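Side-chain contacts in putative oxidoreductase yhhX (Escherichia coli K-12, PDB 3F4L), which is thought to be an NADP-dependent oxidoreductase of the Gfo/Idh/MocA family, perhaps acting as a scyllo-inositol dehydrogenase: residues K12-R16 against Y17-Y21; Q252-T255 against S256-N260. One frame throughout, in Å; residues are numbered along the deposited sequence.

Interaction 1 (K12-R16 against Y17-Y21); sequences KSTTR and YHLPY
One face of the Y17 ring is occupied by the side chain of its own neighbour, R16: R16 CG stands 3.8 Å from the centroid of the Y17 ring and only 5° off the normal, a CH-pi contact, and R16 CD continues the cover at 3.7 Å from Y17 CZ. The arginine can run along the ring because its CG is anti to the backbone N (chi1 175°) and its next bond is extended; the bend at chi3 then leaves the guanidinium 79° to the ring plane. H18 is met at its edge instead, with S13 O near the ring plane and 3.5 Å from H18 CD2. E95 bonds to H18 NE2 with one carboxylate oxygen and to S13 OG with the other, and H18 ND1 is hydrogen-bonded to Y302 OH. The backbone mixes turn sizes: Y17 N bonds to S13 O (2.9 Å), but L19 N reaches T14 O (3.0 Å) in a wider pi-type turn, almost straight. There the methyls T14 CG2 and L19 CD2 meet at 4.0 Å. P20 has no N-H to offer R16 O, and its CG packs 3.3 Å from that oxygen, which is buried without a polar partner. T14 OG1 and T15 OG1 bond back to the carbonyl oxygens of G9 and G11, joining this kinked helix to the glycine-rich turn after strand 3-8, as in the first beta-alpha-beta unit of a Rossmann dinucleotide-binding fold.

Interaction 2 (Q252-T255 against S256-N260); sequences QQET and SLKAN
E254 and K258, one turn apart, run side by side without forming a salt bridge. With CG anti to its backbone N (chi1 -172°) and the chain extended beyond, E254 carries OE2 alongside the lysine, 4.0 Å from K258 CE. K258 runs nearly straight, then bends at chi4 (-62°), leaving K258 NZ 5.4 Å from E254 OE2. A long, weak ion pair links E254 to R125. In S256, OG lies beside the backbone N, and both groups face the same carbonyl: Q252 O accepts S256 N at 3.0 Å and, weakly, S256 OG at 3.4 Å. The stronger partner of that hydroxyl is A269 N. L257 lies over the carbonyl one turn back, its CG 3.1 Å from Q253 O, which also accepts L257 N. N260, with positive phi, is the C-prime residue of a Schellman motif that ends the helix: N260 N bonds to L257 O at 3.0 Å, and the N of the next residue, I261, to S256 O. This short helix follows strand 243-247 and lies against helix 12-22, where L257 meets R16, Y17 and Y21, while S256 and L257 also touch F268 of a nearby loop.

Overall arrangement
The two local helical contacts belong to one place where the two domains meet: interaction 1 lies on the first helix of the Rossmann domain, interaction 2 on a short helix of the C-terminal alpha/beta domain, with their centres 11 Å apart. The helices touch through hydrophobic and polar groups alike. R16 O has L257 CD1 packed 3.2 Å away, and Y17 OH lies 3.4 Å from E254 CG. A probable, weak hydrogen bond joins Y21 OH to Q253 OE1 at 2.7 Å, whereas the like-charged R16 NH1 and K258 NZ come within 3.1 Å. In this family the cofactor probably binds beside the glycine-rich turn that precedes interaction 1.

Interaction 1 (K12-R16 against Y17-Y21)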
ATOM      1  N   LYS A  12      33.160  -4.272   6.384  1.00 24.37           N
ATOM      2  CA  LYS A  12      32.374  -5.216   5.610  1.00 26.16           C
ATOM      3  C   LYS A  12      31.879  -4.653   4.290  1.00 24.55           C
ATOM      4  O   LYS A  12      31.911  -5.338   3.272  1.00 22.80           O
ATOM      5  CB  LYS A  12      31.190  -5.714   6.436  1.00 29.26           C
ATOM      6  CG  LYS A  12      31.563  -6.823   7.401  1.00 35.10           C
ATOM      7  CD  LYS A  12      31.969  -8.071   6.625  1.00 37.68           C
ATOM      8  CE  LYS A  12      32.225  -9.257   7.541  1.00 40.76           C
ATOM      9  NZ  LYS A  12      32.525 -10.492   6.762  1.00 40.76           N
ATOM     10  N   SER A  13      31.422  -3.408   4.297  1.00 22.96           N
ATOM     11  CA  SER A  13      30.928  -2.819   3.064  1.00 26.13           C
ATOM     12  C   SER A  13      32.012  -2.849   1.986  1.00 22.80           C
ATOM     13  O   SER A  13      31.749  -3.201   0.847  1.00 21.48           O
ATOM     14  CB  SER A  13      30.478  -1.378   3.297  1.00 26.87           C
ATOM     15  OG  SER A  13      31.578  -0.574   3.671  1.00 35.74           O
ATOM     16  N   THR A  14      33.234  -2.484   2.351  1.00 22.17           N
ATOM     17  CA  THR A  14      34.331  -2.475   1.393  1.00 21.13           C
ATOM     18  C   THR A  14      34.644  -3.875   0.840  1.00 22.41           C
ATOM     19  O   THR A  14      34.827  -4.042  -0.367  1.00 22.53           O
ATOM     20  CB  THR A  14      35.613  -1.901   2.038  1.00 20.57           C
ATOM     21  OG1 THR A  14      35.324  -0.616   2.604  1.00 25.01           O
ATOM     22  CG2 THR A  14      36.722  -1.759   1.004  1.00 22.52           C
ATOM     23  N   THR A  15      34.701  -4.880   1.710  1.00 21.80           N
ATOM     24  CA  THR A  15      35.031  -6.233   1.258  1.00 23.80           C
ATOM     25  C   THR A  15      33.886  -7.021   0.639  1.00 25.32           C
ATOM     26  O   THR A  15      34.117  -8.042  -0.011  1.00 22.80           O
ATOM     27  CB  THR A  15      35.617  -7.089   2.397  1.00 23.84           C
ATOM     28  OG1 THR A  15      34.711  -7.100   3.507  1.00 23.04           O
ATOM     29  CG2 THR A  15      36.963  -6.539   2.834  1.00 24.38           C
ATOM     30  N   ARG A  16      32.655  -6.554   0.830  1.00 26.60           N
ATOM     31  CA  ARG A  16      31.506  -7.261   0.280  1.00 27.57           C
ATOM     32  C   ARG A  16      30.841  -6.586  -0.909  1.00 26.59           C
ATOM     33  O   ARG A  16      30.493  -7.246  -1.892  1.00 27.60           O
ATOM     34  CB  ARG A  16      30.450  -7.492   1.364  1.00 28.67           C
ATOM     35  CG  ARG A  16      29.167  -8.120   0.830  1.00 33.12           C
ATOM     36  CD  ARG A  16      28.281  -8.587   1.968  1.00 35.72           C
ATOM     37  NE  ARG A  16      28.978  -9.559   2.807  1.00 39.04           N
ATOM     38  CZ  ARG A  16      28.561  -9.954   4.005  1.00 40.72           C
ATOM     39  NH1 ARG A  16      27.438  -9.463   4.519  1.00 40.61           N
ATOM     40  NH2 ARG A  16      29.268 -10.840   4.690  1.00 42.81           N
ATOM     41  N   TYR A  17      30.671  -5.272  -0.833  1.00 24.52           N
ATOM     42  CA  TYR A  17      29.997  -4.571  -1.912  1.00 24.42           C
ATOM     43  C   TYR A  17      30.855  -3.791  -2.895  1.00 23.05           C
ATOM     44  O   TYR A  17      30.345  -3.320  -3.909  1.00 24.14           O
ATOM     45  CB  TYR A  17      28.923  -3.666  -1.326  1.00 26.01           C
ATOM     46  CG  TYR A  17      27.894  -4.437  -0.534  1.00 28.98           C
ATOM     47  CD1 TYR A  17      26.983  -5.279  -1.172  1.00 30.91           C
ATOM     48  CD2 TYR A  17      27.829  -4.325   0.854  1.00 28.86           C
ATOM     49  CE1 TYR A  17      26.030  -5.988  -0.446  1.00 32.47           C
ATOM     50  CE2 TYR A  17      26.880  -5.030   1.590  1.00 30.35           C
ATOM     51  CZ  TYR A  17      25.984  -5.858   0.933  1.00 32.32           C
ATOM     52  OH  TYR A  17      25.039  -6.552   1.652  1.00 37.11           O
ATOM     53  N   HIS A  18      32.145  -3.659  -2.619  1.00 20.79           N
ATOM     54  CA  HIS A  18      33.024  -2.937  -3.528  1.00 19.25           C
ATOM     55  C   HIS A  18      34.113  -3.798  -4.160  1.00 18.34           C
ATOM     56  O   HIS A  18      34.143  -3.983  -5.375  1.00 18.91           O
ATOM     57  CB  HIS A  18      33.674  -1.758  -2.799  1.00 18.38           C
ATOM     58  CG  HIS A  18      32.706  -0.678  -2.427  1.00 20.63           C
ATOM     59  ND1 HIS A  18      32.331   0.319  -3.302  1.00 15.14           N
ATOM     60  CD2 HIS A  18      32.023  -0.447  -1.280  1.00 18.59           C
ATOM     61  CE1 HIS A  18      31.463   1.121  -2.709  1.00 18.75           C
ATOM     62  NE2 HIS A  18      31.258   0.679  -1.479  1.00 17.30           N
ATOM     63  N   LEU A  19      35.006  -4.328  -3.331  1.00 16.41           N
ATOM     64  CA  LEU A  19      36.123  -5.118  -3.830  1.00 16.08           C
ATOM     65  C   LEU A  19      35.787  -6.288  -4.749  1.00 17.77           C
ATOM     66  O   LEU A  19      36.454  -6.485  -5.768  1.00 15.49           O
ATOM     67  CB  LEU A  19      36.995  -5.572  -2.647  1.00 17.43           C
ATOM     68  CG  LEU A  19      38.244  -4.718  -2.339  1.00 21.88           C
ATOM     69  CD1 LEU A  19      38.053  -3.279  -2.805  1.00 21.12           C
ATOM     70  CD2 LEU A  19      38.567  -4.765  -0.860  1.00 18.67           C
ATOM     71  N   PRO A  20      34.742  -7.070  -4.422  1.00 16.77           N
ATOM     72  CA  PRO A  20      34.418  -8.197  -5.307  1.00 16.10           C
ATOM     73  C   PRO A  20      34.202  -7.747  -6.751  1.00 16.03           C
ATOM     74  O   PRO A  20      34.546  -8.455  -7.699  1.00 16.10           O
ATOM     75  CB  PRO A  20      33.139  -8.771  -4.687  1.00 15.33           C
ATOM     76  CG  PRO A  20      33.305  -8.464  -3.220  1.00 15.16           C
ATOM     77  CD  PRO A  20      33.840  -7.034  -3.255  1.00 15.58           C
ATOM     78  N   TYR A  21      33.638  -6.556  -6.906  1.00 14.26           N
ATOM     79  CA  TYR A  21      33.337  -5.995  -8.218  1.00 14.42           C
ATOM     80  C   TYR A  21      34.519  -5.262  -8.851  1.00 16.45           C
ATOM     81  O   TYR A  21      34.758  -5.366 -10.058  1.00 15.81           O
ATOM     82  CB  TYR A  21      32.142  -5.044  -8.089  1.00 15.43           C
ATOM     83  CG  TYR A  21      30.872  -5.748  -7.683  1.00 13.68           C
ATOM     84  CD1 TYR A  21      30.105  -6.447  -8.626  1.00 16.02           C
ATOM     85  CD2 TYR A  21      30.461  -5.770  -6.355  1.00 13.41           C
ATOM     86  CE1 TYR A  21      28.973  -7.139  -8.255  1.00 10.30           C
ATOM     87  CE2 TYR A  21      29.322  -6.467  -5.966  1.00 12.37           C
ATOM     88  CZ  TYR A  21      28.584  -7.149  -6.920  1.00 14.56           C
ATOM     89  OH  TYR A  21      27.465  -7.831  -6.532  1.00 14.82           O
TER

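Interaction 2 (Q252-T255 against S256-N260)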
ATOM      1  N   GLN A 252      19.611 -11.100  -6.473  1.00 11.41           N
ATOM      2  CA  GLN A 252      20.331 -12.135  -5.739  1.00 14.13           C
ATOM      3  C   GLN A 252      21.838 -11.960  -5.494  1.00 15.95           C
ATOM      4  O   GLN A 252      22.472 -12.851  -4.926  1.00 17.90           O
ATOM      5  CB  GLN A 252      20.090 -13.487  -6.426  1.00 12.82           C
ATOM      6  CG  GLN A 252      18.643 -13.964  -6.348  1.00 13.91           C
ATOM      7  CD  GLN A 252      18.226 -14.264  -4.918  1.00 17.13           C
ATOM      8  OE1 GLN A 252      18.800 -15.141  -4.263  1.00 15.36           O
ATOM      9  NE2 GLN A 252      17.235 -13.532  -4.418  1.00 16.94           N
ATOM     10  N   GLN A 253      22.414 -10.837  -5.912  1.00 16.70           N
ATOM     11  CA  GLN A 253      23.841 -10.595  -5.705  1.00 17.37           C
ATOM     12  C   GLN A 253      24.231 -10.674  -4.231  1.00 16.85           C
ATOM     13  O   GLN A 253      25.248 -11.269  -3.893  1.00 18.28           O
ATOM     14  CB  GLN A 253      24.246  -9.217  -6.247  1.00 17.32           C
ATOM     15  CG  GLN A 253      24.062  -9.060  -7.729  1.00 14.51           C
ATOM     16  CD  GLN A 253      24.380  -7.666  -8.204  1.00 18.52           C
ATOM     17  OE1 GLN A 253      25.552  -7.269  -8.303  1.00 17.68           O
ATOM     18  NE2 GLN A 253      23.336  -6.902  -8.496  1.00 18.34           N
ATOM     19  N   GLU A 254      23.433 -10.078  -3.351  1.00 16.30           N
ATOM     20  CA  GLU A 254      23.762 -10.107  -1.930  1.00 20.06           C
ATOM     21  C   GLU A 254      23.721 -11.531  -1.396  1.00 20.04           C
ATOM     22  O   GLU A 254      24.568 -11.926  -0.584  1.00 18.61           O
ATOM     23  CB  GLU A 254      22.800  -9.233  -1.125  1.00 24.21           C
ATOM     24  CG  GLU A 254      23.206  -9.075   0.338  1.00 33.16           C
ATOM     25  CD  GLU A 254      22.153  -8.358   1.178  1.00 38.36           C
ATOM     26  OE1 GLU A 254      21.619  -7.326   0.716  1.00 40.11           O
ATOM     27  OE2 GLU A 254      21.867  -8.823   2.303  1.00 40.42           O
ATOM     28  N   THR A 255      22.737 -12.302  -1.849  1.00 19.48           N
ATOM     29  CA  THR A 255      22.617 -13.685  -1.402  1.00 22.75           C
ATOM     30  C   THR A 255      23.870 -14.459  -1.821  1.00 22.40           C
ATOM     31  O   THR A 255      24.435 -15.207  -1.031  1.00 24.32           O
ATOM     32  CB  THR A 255      21.347 -14.359  -1.994  1.00 22.09           C
ATOM     33  OG1 THR A 255      20.179 -13.691  -1.493  1.00 20.50           O
ATOM     34  CG2 THR A 255      21.279 -15.832  -1.608  1.00 20.65           C
ATOM     35  N   SER A 256      24.319 -14.264  -3.055  1.00 22.52           N
ATOM     36  CA  SER A 256      25.515 -14.965  -3.510  1.00 22.29           C
ATOM     37  C   SER A 256      26.752 -14.521  -2.729  1.00 24.49           C
ATOM     38  O   SER A 256      27.553 -15.361  -2.287  1.00 23.19           O
ATOM     39  CB  SER A 256      25.748 -14.725  -4.996  1.00 22.12           C
ATOM     40  OG  SER A 256      24.677 -15.241  -5.758  1.00 20.23           O
ATOM     41  N   LEU A 257      26.915 -13.207  -2.575  1.00 22.08           N
ATOM     42  CA  LEU A 257      28.056 -12.660  -1.858  1.00 25.68           C
ATOM     43  C   LEU A 257      28.156 -13.254  -0.456  1.00 27.31           C
ATOM     44  O   LEU A 257      29.238 -13.653  -0.027  1.00 27.63           O
ATOM     45  CB  LEU A 257      27.967 -11.126  -1.785  1.00 24.11           C
ATOM     46  CG  LEU A 257      28.140 -10.382  -3.113  1.00 22.95           C
ATOM     47  CD1 LEU A 257      27.951  -8.878  -2.915  1.00 23.19           C
ATOM     48  CD2 LEU A 257      29.525 -10.673  -3.683  1.00 22.54           C
ATOM     49  N   LYS A 258      27.028 -13.329   0.248  1.00 29.57           N
ATOM     50  CA  LYS A 258      27.009 -13.894   1.596  1.00 30.60           C
ATOM     51  C   LYS A 258      27.345 -15.381   1.593  1.00 29.62           C
ATOM     52  O   LYS A 258      27.885 -15.900   2.568  1.00 28.57           O
ATOM     53  CB  LYS A 258      25.638 -13.694   2.249  1.00 31.80           C
ATOM     54  CG  LYS A 258      25.454 -12.345   2.901  1.00 34.42           C
ATOM     55  CD  LYS A 258      24.144 -12.278   3.664  1.00 35.87           C
ATOM     56  CE  LYS A 258      24.158 -11.116   4.640  1.00 38.70           C
ATOM     57  NZ  LYS A 258      25.241 -11.276   5.664  1.00 39.81           N
ATOM     58  N   ALA A 259      27.016 -16.057   0.497  1.00 29.59           N
ATOM     59  CA  ALA A 259      27.273 -17.486   0.356  1.00 30.27           C
ATOM     60  C   ALA A 259      28.691 -17.741  -0.140  1.00 30.91           C
ATOM     61  O   ALA A 259      29.060 -18.874  -0.453  1.00 31.11           O
ATOM     62  CB  ALA A 259      26.267 -18.104  -0.604  1.00 29.33           C
ATOM     63  N   ASN A 260      29.475 -16.674  -0.219  1.00 31.81           N
ATOM     64  CA  ASN A 260      30.865 -16.746  -0.654  1.00 31.67           C
ATOM     65  C   ASN A 260      31.047 -17.065  -2.135  1.00 29.86           C
ATOM     66  O   ASN A 260      31.989 -17.756  -2.521  1.00 30.61           O
ATOM     67  CB  ASN A 260      31.632 -17.758   0.214  1.00 34.06           C
ATOM     68  CG  ASN A 260      33.139 -17.627   0.070  1.00 36.10           C
ATOM     69  OD1 ASN A 260      33.673 -16.519   0.002  1.00 36.80           O
ATOM     70  ND2 ASN A 260      33.835 -18.763   0.039  1.00 38.10           N
TER